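Local coordinates for protein lysozyme C (Equus asinus, PDB 5XUW) that hydrolyses the beta-1,4 linkages between N-acetylmuramic acid and N-acetylglucosamine in bacterial peptidoglycan and binds one calcium ion per subunit, at residues K11-Y23 / I88-R100. Residues are numbered along the deposited sequence; the frame is centred on the assembly and turned at random.
Sequences KLKAQEMDGFGGY and IDDDISCAKRVVR. With CA (calcium ion), chain C.
One face of the F20 ring is covered by the aliphatic chain of K96, whose CG lies 3.7 Å from the ring centroid and 16° off the normal, a CH-pi contact. V99 CG2 meets the ring edge in its plane, 3.7 Å from F20 CE2. At the Y23 ring F20 O lies in plane at the edge and V99 CG1 approaches obliquely; Y23 OH bonds M105 N. A chi1 of -168° turns F20 from the end of the M17–F20 type II turn onto helix 89-100. Beyond CG the K96 chain is fully extended, passing M17 SD (3.4 Å from K96 CE) to give NZ a 2.9 Å hydrogen bond to Q15 O, where the chain leaves helix 5-14. The donor sits 24° out of that carbonyl plane. The helix ends there in a Schellman motif, with E16 at positive phi as C-prime.

Nearer the start of helix 89-100, I92 CD1 packs against L12 CD2 (3.6 Å) and Q15 CG. K11, bent at chi2, lays its chain past I88 and brings NZ to the syn lone pair of D89 OD1, a 2.7 Å salt bridge. A water joins Q15 OE1 to D89 O. D90 and D91 bind calcium through OD1, with D85 OD1, K82 O, N87 O and two waters. Each segment thus sends one lysine across, tying the end of helix 5-14 and the following turn to helix 89-100; K11 probably balances D89, beside the calcium ligands.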
loop_
_atom_site.group_PDB
_atom_site.type_symbol
_atom_site.label_atom_id
_atom_site.label_comp_id
_atom_site.label_asym_id
_atom_site.label_seq_id
_atom_site.Cartn_x
_atom_site.Cartn_y
_atom_site.Cartn_z
ATOM N N LYS A 11 -6.239 -5.367 -10.738
ATOM C CA LYS A 11 -6.441 -3.930 -10.541
ATOM C C LYS A 11 -5.106 -3.173 -10.613
ATOM O O LYS A 11 -4.963 -2.214 -11.370
ATOM C CB LYS A 11 -7.126 -3.693 -9.196
ATOM C CG LYS A 11 -7.339 -2.239 -8.799
ATOM C CD LYS A 11 -8.095 -1.435 -9.841
ATOM C CE LYS A 11 -8.374 -0.028 -9.330
ATOM N NZ LYS A 11 -9.056 0.826 -10.344
ATOM N N LEU A 12 -4.133 -3.617 -9.824
ATOM C CA LEU A 12 -2.812 -2.989 -9.816
ATOM C C LEU A 12 -2.137 -3.075 -11.184
ATOM O O LEU A 12 -1.510 -2.108 -11.625
ATOM C CB LEU A 12 -1.929 -3.592 -8.722
ATOM C CG LEU A 12 -2.401 -3.426 -7.271
ATOM C CD1 LEU A 12 -1.303 -3.870 -6.320
ATOM C CD2 LEU A 12 -2.849 -2.011 -6.924
ATOM N N LYS A 13 -2.284 -4.207 -11.865
ATOM C CA LYS A 13 -1.765 -4.342 -13.235
ATOM C C LYS A 13 -2.365 -3.285 -14.165
ATOM O O LYS A 13 -1.650 -2.671 -14.965
ATOM C CB LYS A 13 -2.036 -5.739 -13.802
ATOM C CG LYS A 13 -1.468 -5.949 -15.208
ATOM C CD LYS A 13 -1.521 -7.397 -15.660
ATOM C CE LYS A 13 -1.177 -7.544 -17.141
ATOM N NZ LYS A 13 0.150 -6.953 -17.475
ATOM N N ALA A 14 -3.670 -3.079 -14.049
ATOM C CA ALA A 14 -4.377 -2.101 -14.885
ATOM C C ALA A 14 -3.942 -0.665 -14.600
ATOM O O ALA A 14 -4.008 0.189 -15.490
ATOM C CB ALA A 14 -5.880 -2.242 -14.704
ATOM N N GLN A 15 -3.517 -0.395 -13.362
ATOM C CA GLN A 15 -2.973 0.915 -12.972
ATOM C C GLN A 15 -1.437 0.988 -13.092
ATOM O O GLN A 15 -0.805 1.769 -12.392
ATOM C CB GLN A 15 -3.401 1.257 -11.537
ATOM C CG GLN A 15 -4.905 1.291 -11.306
ATOM C CD GLN A 15 -5.588 2.431 -12.029
ATOM O OE1 GLN A 15 -5.189 3.592 -11.918
ATOM N NE2 GLN A 15 -6.628 2.109 -12.770
ATOM N N GLU A 16 -0.848 0.160 -13.958
ATOM C CA GLU A 16 0.571 0.234 -14.328
ATOM C C GLU A 16 1.554 0.010 -13.173
ATOM O O GLU A 16 2.655 0.565 -13.173
ATOM C CB GLU A 16 0.863 1.547 -15.077
ATOM C CG GLU A 16 0.094 1.656 -16.385
ATOM C CD GLU A 16 0.444 2.887 -17.201
ATOM O OE1 GLU A 16 0.042 2.922 -18.381
ATOM O OE2 GLU A 16 1.111 3.812 -16.681
ATOM N N MET A 17 1.176 -0.826 -12.205
ATOM C CA MET A 17 2.041 -1.069 -11.043
ATOM C C MET A 17 3.115 -2.119 -11.258
ATOM O O MET A 17 4.076 -2.165 -10.479
ATOM C CB MET A 17 1.226 -1.438 -9.807
ATOM C CG MET A 17 0.387 -0.288 -9.279
ATOM S SD MET A 17 1.433 1.028 -8.639
ATOM C CE MET A 17 1.551 0.582 -6.913
ATOM N N ASP A 18 2.974 -2.966 -12.274
ATOM C CA ASP A 18 3.983 -4.002 -12.506
ATOM C C ASP A 18 5.320 -3.375 -12.890
ATOM O O ASP A 18 5.427 -2.711 -13.924
ATOM C CB ASP A 18 3.554 -4.999 -13.579
ATOM C CG ASP A 18 4.520 -6.163 -13.699
ATOM O OD1 ASP A 18 5.108 -6.576 -12.671
ATOM O OD2 ASP A 18 4.699 -6.671 -14.818
ATOM N N GLY A 19 6.324 -3.568 -12.040
ATOM C CA GLY A 19 7.635 -2.963 -12.247
ATOM C C GLY A 19 7.722 -1.509 -11.823
ATOM O O GLY A 19 8.778 -0.889 -11.973
ATOM N N PHE A 20 6.644 -0.950 -11.267
ATOM C CA PHE A 20 6.687 0.431 -10.838
ATOM C C PHE A 20 7.654 0.583 -9.673
ATOM O O PHE A 20 7.576 -0.151 -8.685
ATOM C CB PHE A 20 5.318 0.983 -10.440
ATOM C CG PHE A 20 5.333 2.471 -10.276
ATOM C CD1 PHE A 20 5.020 3.306 -11.346
ATOM C CD2 PHE A 20 5.752 3.044 -9.082
ATOM C CE1 PHE A 20 5.072 4.685 -11.201
ATOM C CE2 PHE A 20 5.805 4.418 -8.933
ATOM C CZ PHE A 20 5.481 5.240 -9.998
ATOM N N GLY A 21 8.578 1.533 -9.807
ATOM C CA GLY A 21 9.671 1.689 -8.848
ATOM C C GLY A 21 10.666 0.536 -8.855
ATOM O O GLY A 21 11.476 0.429 -7.942
ATOM N N GLY A 22 10.617 -0.305 -9.887
ATOM C CA GLY A 22 11.433 -1.515 -9.978
ATOM C C GLY A 22 10.848 -2.772 -9.344
ATOM O O GLY A 22 11.459 -3.840 -9.433
ATOM N N TYR A 23 9.667 -2.665 -8.729
ATOM C CA TYR A 23 9.079 -3.766 -7.967
ATOM C C TYR A 23 7.987 -4.458 -8.761
ATOM O O TYR A 23 7.121 -3.800 -9.349
ATOM C CB TYR A 23 8.488 -3.240 -6.660
ATOM C CG TYR A 23 9.506 -2.641 -5.730
ATOM C CD1 TYR A 23 10.178 -3.435 -4.810
ATOM C CD2 TYR A 23 9.802 -1.276 -5.765
ATOM C CE1 TYR A 23 11.110 -2.903 -3.942
ATOM C CE2 TYR A 23 10.732 -0.727 -4.901
ATOM C CZ TYR A 23 11.391 -1.544 -3.998
ATOM O OH TYR A 23 12.305 -0.994 -3.125
ATOM N N ILE A 88 -9.414 2.402 -4.985
ATOM C CA ILE A 88 -8.017 2.544 -4.538
ATOM C C ILE A 88 -7.123 3.306 -5.517
ATOM O O ILE A 88 -5.909 3.313 -5.363
ATOM C CB ILE A 88 -7.371 1.177 -4.189
ATOM C CG1 ILE A 88 -7.269 0.253 -5.408
ATOM C CG2 ILE A 88 -8.142 0.504 -3.068
ATOM C CD1 ILE A 88 -6.307 -0.903 -5.212
ATOM N N ASP A 89 -7.707 3.950 -6.519
ATOM C CA ASP A 89 -6.915 4.730 -7.465
ATOM C C ASP A 89 -6.066 5.796 -6.784
ATOM O O ASP A 89 -4.887 5.943 -7.121
ATOM C CB ASP A 89 -7.792 5.367 -8.546
ATOM C CG ASP A 89 -8.361 4.344 -9.520
ATOM O OD1 ASP A 89 -7.979 3.157 -9.456
ATOM O OD2 ASP A 89 -9.217 4.726 -10.348
ATOM N N ASP A 90 -6.655 6.524 -5.832
ATOM C CA ASP A 90 -5.900 7.557 -5.116
ATOM C C ASP A 90 -4.900 6.938 -4.132
ATOM O O ASP A 90 -3.787 7.469 -3.949
ATOM C CB ASP A 90 -6.792 8.634 -4.473
ATOM C CG ASP A 90 -7.908 8.077 -3.612
ATOM O OD1 ASP A 90 -7.884 6.876 -3.267
ATOM O OD2 ASP A 90 -8.840 8.857 -3.284
ATOM N N ASP A 91 -5.257 5.796 -3.550
ATOM C CA ASP A 91 -4.290 5.006 -2.740
ATOM C C ASP A 91 -3.082 4.601 -3.580
ATOM O O ASP A 91 -1.922 4.700 -3.128
ATOM C CB ASP A 91 -4.912 3.731 -2.159
ATOM C CG ASP A 91 -6.143 3.993 -1.320
ATOM O OD1 ASP A 91 -7.141 4.474 -1.882
ATOM O OD2 ASP A 91 -6.126 3.676 -0.111
ATOM N N ILE A 92 -3.352 4.152 -4.803
ATOM C CA ILE A 92 -2.288 3.723 -5.725
ATOM C C ILE A 92 -1.398 4.902 -6.120
ATOM O O ILE A 92 -0.170 4.796 -6.115
ATOM C CB ILE A 92 -2.875 3.057 -6.987
ATOM C CG1 ILE A 92 -3.439 1.672 -6.639
ATOM C CG2 ILE A 92 -1.837 2.948 -8.102
ATOM C CD1 ILE A 92 -4.376 1.110 -7.682
ATOM N N SER A 93 -2.013 6.010 -6.497
ATOM C CA SER A 93 -1.231 7.197 -6.841
ATOM C C SER A 93 -0.330 7.626 -5.686
ATOM O O SER A 93 0.814 8.005 -5.920
ATOM C CB SER A 93 -2.126 8.344 -7.284
ATOM O OG SER A 93 -3.103 8.601 -6.314
ATOM N N CYS A 94 -0.826 7.529 -4.450
ATOM C CA CYS A 94 -0.029 7.865 -3.276
ATOM C C CYS A 94 1.100 6.858 -3.033
ATOM O O CYS A 94 2.238 7.250 -2.742
ATOM C CB CYS A 94 -0.914 7.998 -2.036
ATOM S SG CYS A 94 -0.050 8.529 -0.539
ATOM N N ALA A 95 0.800 5.567 -3.161
ATOM C CA ALA A 95 1.838 4.534 -3.000
ATOM C C ALA A 95 2.970 4.690 -4.040
ATOM O O ALA A 95 4.152 4.466 -3.729
ATOM C CB ALA A 95 1.224 3.147 -3.071
ATOM N N LYS A 96 2.602 5.090 -5.258
ATOM C CA LYS A 96 3.586 5.428 -6.296
ATOM C C LYS A 96 4.528 6.558 -5.829
ATOM O O LYS A 96 5.734 6.476 -6.046
ATOM C CB LYS A 96 2.890 5.813 -7.602
ATOM C CG LYS A 96 2.283 4.640 -8.348
ATOM C CD LYS A 96 1.557 5.092 -9.596
ATOM C CE LYS A 96 1.022 3.913 -10.385
ATOM N NZ LYS A 96 0.366 4.338 -11.645
ATOM N N ARG A 97 3.979 7.589 -5.186
ATOM C CA ARG A 97 4.795 8.657 -4.580
ATOM C C ARG A 97 5.671 8.077 -3.456
ATOM O O ARG A 97 6.879 8.344 -3.411
ATOM C CB ARG A 97 3.901 9.842 -4.115
ATOM C CG ARG A 97 4.519 10.899 -3.183
ATOM C CD ARG A 97 5.509 11.844 -3.860
ATOM N NE ARG A 97 6.195 12.755 -2.909
ATOM C CZ ARG A 97 7.119 12.396 -2.012
ATOM N NH1 ARG A 97 7.509 11.130 -1.898
ATOM N NH2 ARG A 97 7.662 13.305 -1.193
ATOM N N VAL A 98 5.095 7.231 -2.597
ATOM C CA VAL A 98 5.854 6.679 -1.471
ATOM C C VAL A 98 7.074 5.881 -1.945
ATOM O O VAL A 98 8.173 6.105 -1.420
ATOM C CB VAL A 98 4.981 5.803 -0.539
ATOM C CG1 VAL A 98 5.827 5.178 0.565
ATOM C CG2 VAL A 98 3.842 6.624 0.063
ATOM N N VAL A 99 6.902 4.978 -2.918
ATOM C CA VAL A 99 8.039 4.113 -3.345
ATOM C C VAL A 99 9.197 4.841 -3.981
ATOM O O VAL A 99 10.294 4.300 -4.003
ATOM C CB VAL A 99 7.777 3.015 -4.427
ATOM C CG1 VAL A 99 7.520 1.665 -3.825
ATOM C CG2 VAL A 99 6.855 3.456 -5.554
ATOM N N ARG A 100 8.942 6.004 -4.573
ATOM C CA ARG A 100 10.007 6.762 -5.223
ATOM C C ARG A 100 10.957 7.410 -4.206
ATOM O O ARG A 100 12.050 7.822 -4.576
ATOM C CB ARG A 100 9.434 7.786 -6.209
ATOM C CG ARG A 100 8.746 7.128 -7.391
ATOM C CD ARG A 100 8.390 8.126 -8.481
ATOM N NE ARG A 100 9.510 8.389 -9.386
ATOM C CZ ARG A 100 9.547 9.360 -10.301
ATOM N NH1 ARG A 100 8.525 10.204 -10.456
ATOM N NH2 ARG A 100 10.629 9.500 -11.068
HETATM CA CA CA C . -9.388 5.478 -1.941
HETATM O O HOH W 1 -4.116 5.414 -9.793
HETATM O O HOH W 2 -10.744 6.866 -3.288
HETATM O O HOH W 3 -9.424 3.534 -0.518
#